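Local structure of cystathionine gamma-synthase (Xanthomonas oryzae pv. oryzae, 6LD8) at residues S312-G317 / G365-L370; D134-R139 / R163-R168. The protein probably catalyses the pyridoxal phosphate-dependent synthesis, and perhaps also the cleavage, of cystathionine in the trans-sulfuration pathway. The protein carries 1 engineered substitution. One frame throughout, in Å; residues are numbered along the deposited sequence.

Interaction 1 (S312-G317 / G365-L370); sequences SFELEG and GISDGL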
ATOM      1  N   SER A 312       9.114   2.951  33.742  1.00 32.31           N
ATOM      2  CA  SER A 312       9.996   4.137  33.832  1.00 33.68           C
ATOM      3  C   SER A 312      10.866   4.032  35.072  1.00 31.72           C
ATOM      4  O   SER A 312      10.712   3.110  35.883  1.00 33.65           O
ATOM      5  CB  SER A 312       9.219   5.429  33.708  1.00 34.73           C
ATOM      6  OG  SER A 312       8.027   5.346  34.452  1.00 40.88           O
ATOM      7  N   PHE A 313      11.875   4.867  35.106  1.00 33.98           N
ATOM      8  CA  PHE A 313      12.897   4.851  36.161  1.00 34.46           C
ATOM      9  C   PHE A 313      13.592   6.215  36.196  1.00 37.82           C
ATOM     10  O   PHE A 313      13.524   7.049  35.201  1.00 34.95           O
ATOM     11  CB  PHE A 313      13.864   3.696  35.911  1.00 37.59           C
ATOM     12  CG  PHE A 313      14.770   3.917  34.730  1.00 37.06           C
ATOM     13  CD1 PHE A 313      14.315   3.693  33.445  1.00 37.74           C
ATOM     14  CD2 PHE A 313      16.076   4.326  34.902  1.00 39.77           C
ATOM     15  CE1 PHE A 313      15.143   3.889  32.356  1.00 37.65           C
ATOM     16  CE2 PHE A 313      16.906   4.516  33.810  1.00 40.82           C
ATOM     17  CZ  PHE A 313      16.431   4.318  32.544  1.00 38.27           C
ATOM     18  N   GLU A 314      14.184   6.474  37.363  1.00 38.61           N
ATOM     19  CA  GLU A 314      14.912   7.731  37.689  1.00 43.31           C
ATOM     20  C   GLU A 314      16.320   7.285  38.052  1.00 38.98           C
ATOM     21  O   GLU A 314      16.456   6.428  38.926  1.00 34.79           O
ATOM     22  CB  GLU A 314      14.282   8.516  38.853  1.00 52.25           C
ATOM     23  CG  GLU A 314      13.101   9.429  38.484  1.00 63.05           C
ATOM     24  CD  GLU A 314      12.024   9.579  39.569  1.00 71.87           C
ATOM     25  OE1 GLU A 314      10.998  10.245  39.301  1.00 57.68           O
ATOM     26  OE2 GLU A 314      12.193   8.999  40.689  1.00 77.14           O
ATOM     27  N   LEU A 315      17.267   7.787  37.289  1.00 36.36           N
ATOM     28  CA  LEU A 315      18.718   7.735  37.487  1.00 40.04           C
ATOM     29  C   LEU A 315      19.136   8.627  38.662  1.00 47.62           C
ATOM     30  O   LEU A 315      18.503   9.674  38.892  1.00 40.34           O
ATOM     31  CB  LEU A 315      19.356   8.240  36.195  1.00 40.15           C
ATOM     32  CG  LEU A 315      20.110   7.226  35.358  1.00 44.17           C
ATOM     33  CD1 LEU A 315      19.600   5.818  35.586  1.00 48.82           C
ATOM     34  CD2 LEU A 315      20.031   7.608  33.896  1.00 47.73           C
ATOM     35  N   GLU A 316      20.177   8.184  39.367  1.00 51.53           N
ATOM     36  CA  GLU A 316      21.057   8.993  40.246  1.00 55.17           C
ATOM     37  C   GLU A 316      21.872   9.915  39.330  1.00 47.98           C
ATOM     38  O   GLU A 316      22.280   9.436  38.258  1.00 48.83           O
ATOM     39  CB  GLU A 316      21.953   8.032  41.056  1.00 61.17           C
ATOM     40  CG  GLU A 316      22.051   8.323  42.551  1.00 71.57           C
ATOM     41  CD  GLU A 316      20.727   8.418  43.305  1.00 73.74           C
ATOM     42  OE1 GLU A 316      20.018   7.370  43.501  1.00 56.98           O
ATOM     43  OE2 GLU A 316      20.399   9.557  43.679  1.00 70.80           O
ATOM     44  N   GLY A 317      22.101  11.172  39.721  1.00 44.70           N
ATOM     45  CA  GLY A 317      23.131  12.048  39.117  1.00 42.19           C
ATOM     46  C   GLY A 317      22.559  13.169  38.273  1.00 42.57           C
ATOM     47  O   GLY A 317      23.324  13.757  37.471  1.00 39.16           O
ATOM     48  N   GLY A 365       3.425  14.003  39.246  1.00 44.07           N
ATOM     49  CA  GLY A 365       4.689  13.445  39.816  1.00 49.07           C
ATOM     50  C   GLY A 365       5.660  12.990  38.711  1.00 50.41           C
ATOM     51  O   GLY A 365       6.659  12.252  38.991  1.00 51.40           O
ATOM     52  N   ILE A 366       5.418  13.471  37.487  1.00 48.17           N
ATOM     53  CA  ILE A 366       6.313  13.324  36.310  1.00 39.59           C
ATOM     54  C   ILE A 366       7.455  14.292  36.550  1.00 35.71           C
ATOM     55  O   ILE A 366       7.272  15.504  36.313  1.00 48.50           O
ATOM     56  CB  ILE A 366       5.604  13.654  34.982  1.00 41.90           C
ATOM     57  CG1 ILE A 366       4.340  12.827  34.713  1.00 43.98           C
ATOM     58  CG2 ILE A 366       6.627  13.572  33.850  1.00 45.34           C
ATOM     59  CD1 ILE A 366       3.647  13.183  33.384  1.00 45.16           C
ATOM     60  N   SER A 367       8.576  13.787  37.012  1.00 38.72           N
ATOM     61  CA  SER A 367       9.777  14.591  37.326  1.00 38.56           C
ATOM     62  C   SER A 367      10.485  14.893  36.003  1.00 46.27           C
ATOM     63  O   SER A 367      10.195  14.176  34.991  1.00 47.09           O
ATOM     64  CB  SER A 367      10.677  13.842  38.292  1.00 37.80           C
ATOM     65  OG  SER A 367      11.877  13.442  37.651  1.00 37.65           O
ATOM     66  N   ASP A 368      11.408  15.858  36.027  1.00 44.85           N
ATOM     67  CA  ASP A 368      12.314  16.208  34.903  1.00 50.09           C
ATOM     68  C   ASP A 368      13.468  15.182  34.751  1.00 56.52           C
ATOM     69  O   ASP A 368      14.185  15.321  33.740  1.00 48.96           O
ATOM     70  CB  ASP A 368      12.820  17.651  35.067  1.00 50.75           C
ATOM     71  CG  ASP A 368      11.791  18.779  34.868  1.00 56.80           C
ATOM     72  OD1 ASP A 368      10.580  18.523  34.506  1.00 47.22           O
ATOM     73  OD2 ASP A 368      12.199  19.933  35.086  1.00 50.23           O
ATOM     74  N   GLY A 369      13.689  14.211  35.670  1.00 53.12           N
ATOM     75  CA  GLY A 369      14.721  13.149  35.504  1.00 59.49           C
ATOM     76  C   GLY A 369      14.139  11.779  35.095  1.00 54.80           C
ATOM     77  O   GLY A 369      14.846  10.737  35.182  1.00 56.23           O
ATOM     78  N   LEU A 370      12.865  11.738  34.717  1.00 47.12           N
ATOM     79  CA  LEU A 370      12.167  10.458  34.429  1.00 48.43           C
ATOM     80  C   LEU A 370      12.453  10.027  32.975  1.00 48.37           C
ATOM     81  O   LEU A 370      12.240  10.851  32.032  1.00 42.69           O
ATOM     82  CB  LEU A 370      10.661  10.604  34.678  1.00 39.48           C
ATOM     83  CG  LEU A 370       9.893   9.285  34.652  1.00 36.89           C
ATOM     84  CD1 LEU A 370      10.203   8.445  35.877  1.00 33.96           C
ATOM     85  CD2 LEU A 370       8.391   9.484  34.467  1.00 37.66           C
TER
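Ser-367 OG, which lies 3.7 Å from Glu-314 OE1 across the contact without bonding to it, accepts the backbone N-H of Gly-369 at 2.8 Å with an N-H...O angle of 153°. This bond makes an ST turn, a role that suits serine because its short side chain can reach forward to the N-H two residues on. The same residue opens the type I turn from Ser-367 to Leu-370. The carboxylate of Glu-314 merely lies alongside the serine; its other oxygen, OE2, is hydrogen-bonded to the hydroxyl of Tyr-287. Nearer the backbone, the glutamate works as a hydrocarbon chain, its CG lying 4.0 Å from Gly-369 O and equally near Leu-370 CD1. Leu-370 gives up more surface to the contact than any other residue. With CG anti to the backbone N (chi1 -170°), its CD1 methyl reaches strand 310-315, meeting Ser-312 CB at 3.8 Å and Phe-313 O at 3.7 Å. A small residue suits position 312, where CB can support the leucine while OG hydrogen-bonds to Pro-160 O. Gly-365, with positive phi, closes helix 358-364 in a Schellman motif, turning the chain toward this site. The arrangement is that of a turn leading into an antiparallel strand, here 370-374 beside 310-315, joined to it by backbone bonding between Phe-313 and Leu-371 in the smaller, five-stranded sheet of this PLP-dependent fold.

Interaction 2 (D134-R139 / R163-R168); sequences DLTVPR and RITDLR. Engineered in segment 134-139: Val-137 (natural residue Asp).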
ATOM      1  N   ASP A 134      -7.338  12.107  41.337  1.00 43.73           N
ATOM      2  CA  ASP A 134      -6.430  10.942  41.481  1.00 37.61           C
ATOM      3  C   ASP A 134      -7.323   9.740  41.716  1.00 36.64           C
ATOM      4  O   ASP A 134      -7.750   9.567  42.833  1.00 38.17           O
ATOM      5  CB  ASP A 134      -5.398  11.110  42.602  1.00 41.02           C
ATOM      6  CG  ASP A 134      -4.361   9.993  42.710  1.00 40.83           C
ATOM      7  OD1 ASP A 134      -4.683   8.819  42.285  1.00 34.86           O
ATOM      8  OD2 ASP A 134      -3.246  10.292  43.242  1.00 36.67           O
ATOM      9  N   LEU A 135      -7.575   8.927  40.699  1.00 33.99           N
ATOM     10  CA  LEU A 135      -8.513   7.795  40.851  1.00 33.73           C
ATOM     11  C   LEU A 135      -7.853   6.647  41.623  1.00 32.97           C
ATOM     12  O   LEU A 135      -8.520   5.609  41.752  1.00 31.71           O
ATOM     13  CB  LEU A 135      -8.964   7.325  39.465  1.00 33.66           C
ATOM     14  CG  LEU A 135      -9.451   8.400  38.499  1.00 37.33           C
ATOM     15  CD1 LEU A 135     -10.023   7.740  37.259  1.00 45.36           C
ATOM     16  CD2 LEU A 135     -10.489   9.310  39.122  1.00 34.38           C
ATOM     17  N   THR A 136      -6.613   6.784  42.104  1.00 33.73           N
ATOM     18  CA  THR A 136      -6.009   5.744  43.002  1.00 40.44           C
ATOM     19  C   THR A 136      -6.261   6.064  44.483  1.00 40.07           C
ATOM     20  O   THR A 136      -6.121   5.157  45.289  1.00 46.22           O
ATOM     21  CB  THR A 136      -4.523   5.509  42.707  1.00 36.17           C
ATOM     22  OG1 THR A 136      -3.769   6.652  43.082  1.00 34.61           O
ATOM     23  CG2 THR A 136      -4.287   5.235  41.238  1.00 36.74           C
ATOM     24  N   VAL A 137      -6.736   7.264  44.802  1.00 37.64           N
ATOM     25  CA  VAL A 137      -7.018   7.737  46.180  1.00 37.41           C
ATOM     26  C   VAL A 137      -8.524   7.816  46.382  1.00 40.07           C
ATOM     27  O   VAL A 137      -9.211   8.622  45.769  1.00 42.53           O
ATOM     28  CB  VAL A 137      -6.334   9.081  46.434  1.00 40.68           C
ATOM     29  CG1 VAL A 137      -6.627   9.593  47.838  1.00 45.63           C
ATOM     30  CG2 VAL A 137      -4.834   8.971  46.177  1.00 42.70           C
ATOM     31  N   PRO A 138      -9.100   6.936  47.227  1.00 43.88           N
ATOM     32  CA  PRO A 138     -10.558   6.850  47.366  1.00 42.70           C
ATOM     33  C   PRO A 138     -11.255   8.175  47.681  1.00 38.55           C
ATOM     34  O   PRO A 138     -12.356   8.346  47.255  1.00 39.91           O
ATOM     35  CB  PRO A 138     -10.697   5.847  48.523  1.00 41.62           C
ATOM     36  CG  PRO A 138      -9.493   4.940  48.308  1.00 42.57           C
ATOM     37  CD  PRO A 138      -8.374   5.906  47.997  1.00 39.08           C
ATOM     38  N   ARG A 139     -10.575   9.023  48.443  1.00 45.50           N
ATOM     39  CA  ARG A 139     -10.988  10.386  48.869  1.00 56.89           C
ATOM     40  C   ARG A 139     -11.224  11.241  47.606  1.00 49.34           C
ATOM     41  O   ARG A 139     -12.355  11.747  47.422  1.00 46.71           O
ATOM     42  CB  ARG A 139      -9.900  10.963  49.799  1.00 71.82           C
ATOM     43  CG  ARG A 139     -10.398  11.708  51.032  1.00 81.15           C
ATOM     44  CD  ARG A 139     -11.078  13.034  50.716  1.00 92.51           C
ATOM     45  NE  ARG A 139     -12.051  13.458  51.730  1.00103.03           N
ATOM     46  CZ  ARG A 139     -13.340  13.082  51.804  1.00 92.55           C
ATOM     47  NH1 ARG A 139     -13.872  12.244  50.924  1.00 79.32           N
ATOM     48  NH2 ARG A 139     -14.098  13.558  52.775  1.00 78.58           N
ATOM     49  N   ARG A 163       0.926   3.876  37.363  1.00 30.17           N
ATOM     50  CA  ARG A 163      -0.029   3.882  38.505  1.00 29.11           C
ATOM     51  C   ARG A 163      -1.193   3.011  38.059  1.00 26.58           C
ATOM     52  O   ARG A 163      -1.556   3.054  36.864  1.00 31.19           O
ATOM     53  CB  ARG A 163      -0.292   5.352  38.910  1.00 35.75           C
ATOM     54  CG  ARG A 163      -0.018   5.655  40.386  1.00 56.70           C
ATOM     55  CD  ARG A 163       0.672   6.931  40.886  1.00 55.59           C
ATOM     56  NE  ARG A 163       0.561   7.959  39.903  1.00 52.74           N
ATOM     57  CZ  ARG A 163       1.205   9.119  39.851  1.00 44.28           C
ATOM     58  NH1 ARG A 163       2.040   9.541  40.786  1.00 38.16           N
ATOM     59  NH2 ARG A 163       0.979   9.856  38.780  1.00 42.51           N
ATOM     60  N   ILE A 164      -1.691   2.152  38.932  1.00 24.32           N
ATOM     61  CA  ILE A 164      -2.743   1.142  38.614  1.00 24.39           C
ATOM     62  C   ILE A 164      -4.041   1.664  39.206  1.00 27.11           C
ATOM     63  O   ILE A 164      -4.024   2.020  40.385  1.00 24.67           O
ATOM     64  CB  ILE A 164      -2.389  -0.252  39.192  1.00 25.08           C
ATOM     65  CG1 ILE A 164      -0.993  -0.744  38.793  1.00 25.95           C
ATOM     66  CG2 ILE A 164      -3.424  -1.296  38.872  1.00 25.63           C
ATOM     67  CD1 ILE A 164      -0.776  -0.864  37.298  1.00 28.94           C
ATOM     68  N   THR A 165      -5.140   1.722  38.454  1.00 29.06           N
ATOM     69  CA  THR A 165      -6.409   2.080  39.118  1.00 29.13           C
ATOM     70  C   THR A 165      -7.243   0.817  39.181  1.00 27.58           C
ATOM     71  O   THR A 165      -7.219   0.018  38.212  1.00 27.84           O
ATOM     72  CB  THR A 165      -7.091   3.351  38.569  1.00 30.43           C
ATOM     73  OG1 THR A 165      -8.377   3.067  38.031  1.00 38.61           O
ATOM     74  CG2 THR A 165      -6.262   4.141  37.614  1.00 28.38           C
ATOM     75  N   ASP A 166      -7.972   0.707  40.284  1.00 29.48           N
ATOM     76  CA  ASP A 166      -8.832  -0.445  40.658  1.00 31.72           C
ATOM     77  C   ASP A 166     -10.105  -0.377  39.823  1.00 27.82           C
ATOM     78  O   ASP A 166     -11.024   0.343  40.154  1.00 30.63           O
ATOM     79  CB  ASP A 166      -9.018  -0.500  42.185  1.00 33.62           C
ATOM     80  CG  ASP A 166      -9.755  -1.729  42.733  1.00 39.69           C
ATOM     81  OD1 ASP A 166     -10.468  -2.457  41.949  1.00 31.06           O
ATOM     82  OD2 ASP A 166      -9.664  -1.933  43.980  1.00 53.09           O
ATOM     83  N   LEU A 167     -10.168  -1.159  38.767  1.00 29.99           N
ATOM     84  CA  LEU A 167     -11.306  -1.114  37.837  1.00 31.68           C
ATOM     85  C   LEU A 167     -12.604  -1.418  38.592  1.00 30.22           C
ATOM     86  O   LEU A 167     -13.531  -0.617  38.370  1.00 27.90           O
ATOM     87  CB  LEU A 167     -11.071  -2.054  36.641  1.00 32.91           C
ATOM     88  CG  LEU A 167      -9.935  -1.645  35.700  1.00 35.64           C
ATOM     89  CD1 LEU A 167      -9.769  -2.658  34.570  1.00 37.08           C
ATOM     90  CD2 LEU A 167     -10.160  -0.258  35.116  1.00 35.67           C
ATOM     91  N   ARG A 168     -12.719  -2.513  39.366  1.00 32.99           N
ATOM     92  CA  ARG A 168     -14.009  -2.887  40.061  1.00 37.58           C
ATOM     93  C   ARG A 168     -14.406  -1.729  40.972  1.00 30.27           C
ATOM     94  O   ARG A 168     -15.520  -1.281  40.889  1.00 33.75           O
ATOM     95  CB  ARG A 168     -13.989  -4.150  40.944  1.00 42.73           C
ATOM     96  CG  ARG A 168     -14.297  -5.435  40.182  1.00 58.36           C
ATOM     97  CD  ARG A 168     -14.919  -6.618  40.907  1.00 62.84           C
ATOM     98  NE  ARG A 168     -16.323  -6.348  41.199  1.00 74.77           N
ATOM     99  CZ  ARG A 168     -17.189  -7.207  41.779  1.00 82.29           C
ATOM    100  NH1 ARG A 168     -16.823  -8.436  42.130  1.00 70.46           N
ATOM    101  NH2 ARG A 168     -18.433  -6.817  42.018  1.00 72.04           N
TER
HETATM  102  O   HOH W   1      -8.202   3.001  42.196  1.00 39.01           O
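A methyl group, not a hydroxyl, makes the closest approach here: Thr-136 CG2 comes within 3.3 Å of Ile-164 O, while the two segments share their polar link through a water. That water donates to Leu-135 O at 2.7 Å and accepts from Asp-166 N at 3.0 Å, so it satisfies two main-chain groups that do not meet directly. The methyl is presented because OG1 of Thr-136 sits between its backbone N and carbonyl carbon (chi1 69°), turned toward Asp-134. There OD1 of Asp-134 accepts from Thr-136 N at 2.8 Å, the donor lying on the anti side of the carboxylate and 21° out of its plane. This is an Asx turn, for which aspartate is well suited, and it reinforces the type I turn from Asp-134 to Val-137. OG1 also lies against OD1, but so close in the model that the details of this contact are doubtful. Thr-165 CB packs against Leu-135 O at 4.2 Å. Each segment ends by entering a helix: Val-137, an engineered residue, holds one N-cap position, and Asp-166 the other, where its OD1 accepts from Phe-169 N. The contact thus brings together the starts of helices 138-146 and 167-176, with Leu-135 and Thr-165 both resting on Ile-154 of strand 151-155 and Ile-164 packing against helix 297-303.

How the interactions relate
Along the chain, interaction 2 comes first. It closes a loop of 23 residues that holds most of helix 138-146 and all of strand 151-155, part of a crossover between parallel strands 129-133 and 151-155 of the seven-stranded sheet. Interaction 1 opens later and closes a longer loop of 47 residues, which carries helices 318-326 and 358-364 and two short strands of the five-stranded sheet. The loops follow in series, neither nesting nor crossing. The contacts do not touch (nearest atoms about 5 Å apart), yet Arg-163 hydrogen-bonds to Ala-364 O and Pro-160 packs on Leu-370, so the loop after strand 151-155 lies against the end of helix 358-364 and the start of strand 370-374.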